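Local coordinates for protein thioredoxin (Bacillus cereus, PDB 4EUY) that is of unknown function but has a thioredoxin-like fold with a CxxC disulfide, consistent with a role in thiol-disulfide exchange, at residues Q18-L23 with V75-N80. Numbering follows the deposited sequence.
Sequences QQLVLL and VLLFYN
V21 and F78 exchange two backbone hydrogen bonds, and L23 and L76 form a second reciprocal pair, joining strands 20-27 and 74-79 as antiparallel neighbours. F78 N meets V21 O at 2.8 Å, nearly straight at 171°. A more bent bond follows beyond the strands, N80 N to Q19 O, 3.1 Å, with the donor well above the carbonyl plane. Between the hydrogen-bonded pairs, L20 CA points its hydrogen at F78 O, and L22 CA at L76 O.

L20, L22, L77 and Y79 share one face, where L96 and I100 of helix 93-101 pack on L22, V75 and L77, and F103 beyond the helix meets L20 and the Y79 ring. Branched aliphatic chains suit the buried positions of L20, L22 and L77. L77 has CG anti to its backbone N (chi1 -157°), which carries CD1 across to L22 CB, 3.4 Å away, while V75 CG1 packs on L22 CG at 3.6 Å. On the other face L23 CD1 lies obliquely against the F78 ring, 4.1 Å from F78 CD2.

At the exposed end Q19 NE2 sits at the edge of the Y79 ring, 3.8 Å from Y79 CE1, a polar partner fitting the solvent boundary. Paired backbone polar groups thus allow these two central strands of the thioredoxin-like sheet to be lined with hydrocarbon.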
loop_
_atom_site.group_PDB
_atom_site.type_symbol
_atom_site.label_atom_id
_atom_site.label_comp_id
_atom_site.label_asym_id
_atom_site.label_seq_id
_atom_site.Cartn_x
_atom_site.Cartn_y
_atom_site.Cartn_z
ATOM N N GLN A 18 4.915 1.249 -13.327
ATOM C CA GLN A 18 6.318 1.301 -12.927
ATOM C C GLN A 18 6.594 0.073 -11.960
ATOM O O GLN A 18 6.963 0.255 -10.812
ATOM C CB GLN A 18 6.644 2.619 -12.248
ATOM N N GLN A 19 6.438 -1.119 -12.505
ATOM C CA GLN A 19 6.731 -2.360 -11.783
ATOM C C GLN A 19 5.890 -2.625 -10.533
ATOM O O GLN A 19 4.671 -2.700 -10.601
ATOM C CB GLN A 19 8.198 -2.395 -11.405
ATOM C CG GLN A 19 8.580 -3.632 -10.626
ATOM C CD GLN A 19 9.738 -4.374 -11.255
ATOM O OE1 GLN A 19 10.468 -3.827 -12.081
ATOM N NE2 GLN A 19 9.911 -5.627 -10.866
ATOM N N LEU A 20 6.522 -2.765 -9.371
ATOM C CA LEU A 20 5.788 -3.034 -8.132
ATOM C C LEU A 20 5.458 -1.820 -7.305
ATOM O O LEU A 20 6.344 -1.088 -6.920
ATOM C CB LEU A 20 6.648 -3.980 -7.326
ATOM C CG LEU A 20 6.055 -4.861 -6.249
ATOM C CD1 LEU A 20 4.774 -5.512 -6.705
ATOM C CD2 LEU A 20 7.049 -5.895 -5.795
ATOM N N VAL A 21 4.178 -1.655 -7.012
ATOM C CA VAL A 21 3.647 -0.432 -6.398
ATOM C C VAL A 21 2.594 -0.720 -5.362
ATOM O O VAL A 21 1.800 -1.614 -5.520
ATOM C CB VAL A 21 2.897 0.371 -7.441
ATOM C CG1 VAL A 21 2.228 1.594 -6.816
ATOM C CG2 VAL A 21 3.858 0.724 -8.550
ATOM N N LEU A 22 2.560 0.081 -4.329
ATOM C CA LEU A 22 1.750 -0.233 -3.198
ATOM C C LEU A 22 0.879 0.991 -2.915
ATOM O O LEU A 22 1.402 2.106 -2.761
ATOM C CB LEU A 22 2.665 -0.577 -2.008
ATOM C CG LEU A 22 1.906 -0.772 -0.696
ATOM C CD1 LEU A 22 2.832 -1.218 0.415
ATOM C CD2 LEU A 22 1.218 0.523 -0.303
ATOM N N LEU A 23 -0.441 0.803 -2.859
ATOM C CA LEU A 23 -1.320 1.917 -2.491
ATOM C C LEU A 23 -1.688 1.788 -1.080
ATOM O O LEU A 23 -2.098 0.701 -0.629
ATOM C CB LEU A 23 -2.603 1.915 -3.262
ATOM C CG LEU A 23 -2.473 2.772 -4.500
ATOM C CD1 LEU A 23 -1.351 2.208 -5.365
ATOM C CD2 LEU A 23 -3.821 2.730 -5.199
ATOM N N VAL A 75 -4.274 -1.472 2.014
ATOM C CA VAL A 75 -3.080 -1.546 1.226
ATOM C C VAL A 75 -3.361 -2.424 0.054
ATOM O O VAL A 75 -3.963 -3.487 0.209
ATOM C CB VAL A 75 -1.923 -2.139 2.003
ATOM C CG1 VAL A 75 -0.745 -2.391 1.080
ATOM C CG2 VAL A 75 -1.558 -1.162 3.090
ATOM N N LEU A 76 -2.933 -1.961 -1.110
ATOM C CA LEU A 76 -3.048 -2.739 -2.309
ATOM C C LEU A 76 -1.692 -2.827 -2.875
ATOM O O LEU A 76 -0.907 -1.856 -2.829
ATOM C CB LEU A 76 -3.927 -2.026 -3.321
ATOM C CG LEU A 76 -5.321 -1.831 -2.758
ATOM C CD1 LEU A 76 -6.256 -1.361 -3.840
ATOM C CD2 LEU A 76 -5.806 -3.156 -2.216
ATOM N N LEU A 77 -1.402 -3.984 -3.423
ATOM C CA LEU A 77 -0.136 -4.140 -4.055
ATOM C C LEU A 77 -0.415 -4.478 -5.487
ATOM O O LEU A 77 -1.215 -5.379 -5.766
ATOM C CB LEU A 77 0.640 -5.242 -3.366
ATOM C CG LEU A 77 2.144 -5.161 -3.549
ATOM C CD1 LEU A 77 2.646 -3.788 -3.135
ATOM C CD2 LEU A 77 2.794 -6.246 -2.721
ATOM N N PHE A 78 0.249 -3.766 -6.389
ATOM C CA PHE A 78 0.089 -3.976 -7.799
ATOM C C PHE A 78 1.391 -4.396 -8.454
ATOM O O PHE A 78 2.443 -3.790 -8.187
ATOM C CB PHE A 78 -0.353 -2.683 -8.411
ATOM C CG PHE A 78 -1.751 -2.317 -8.070
ATOM C CD1 PHE A 78 -2.805 -2.878 -8.753
ATOM C CD2 PHE A 78 -2.031 -1.421 -7.065
ATOM C CE1 PHE A 78 -4.114 -2.542 -8.433
ATOM C CE2 PHE A 78 -3.341 -1.082 -6.748
ATOM C CZ PHE A 78 -4.381 -1.631 -7.439
ATOM N N TYR A 79 1.338 -5.423 -9.304
ATOM C CA TYR A 79 2.510 -5.767 -10.088
ATOM C C TYR A 79 2.192 -5.589 -11.523
ATOM O O TYR A 79 1.246 -6.180 -12.012
ATOM C CB TYR A 79 2.988 -7.190 -9.883
ATOM C CG TYR A 79 4.196 -7.512 -10.743
ATOM C CD1 TYR A 79 5.354 -6.742 -10.668
ATOM C CD2 TYR A 79 4.173 -8.585 -11.636
ATOM C CE1 TYR A 79 6.455 -7.024 -11.455
ATOM C CE2 TYR A 79 5.273 -8.889 -12.436
ATOM C CZ TYR A 79 6.415 -8.105 -12.345
ATOM O OH TYR A 79 7.513 -8.403 -13.137
ATOM N N ASN A 80 3.011 -4.784 -12.197
ATOM C CA ASN A 80 2.750 -4.358 -13.562
ATOM C C ASN A 80 1.254 -4.094 -13.763
ATOM O O ASN A 80 0.669 -4.515 -14.741
ATOM C CB ASN A 80 3.281 -5.403 -14.569
ATOM C CG ASN A 80 4.786 -5.334 -14.755
ATOM O OD1 ASN A 80 5.553 -5.522 -13.813
ATOM N ND2 ASN A 80 5.217 -5.071 -15.979
#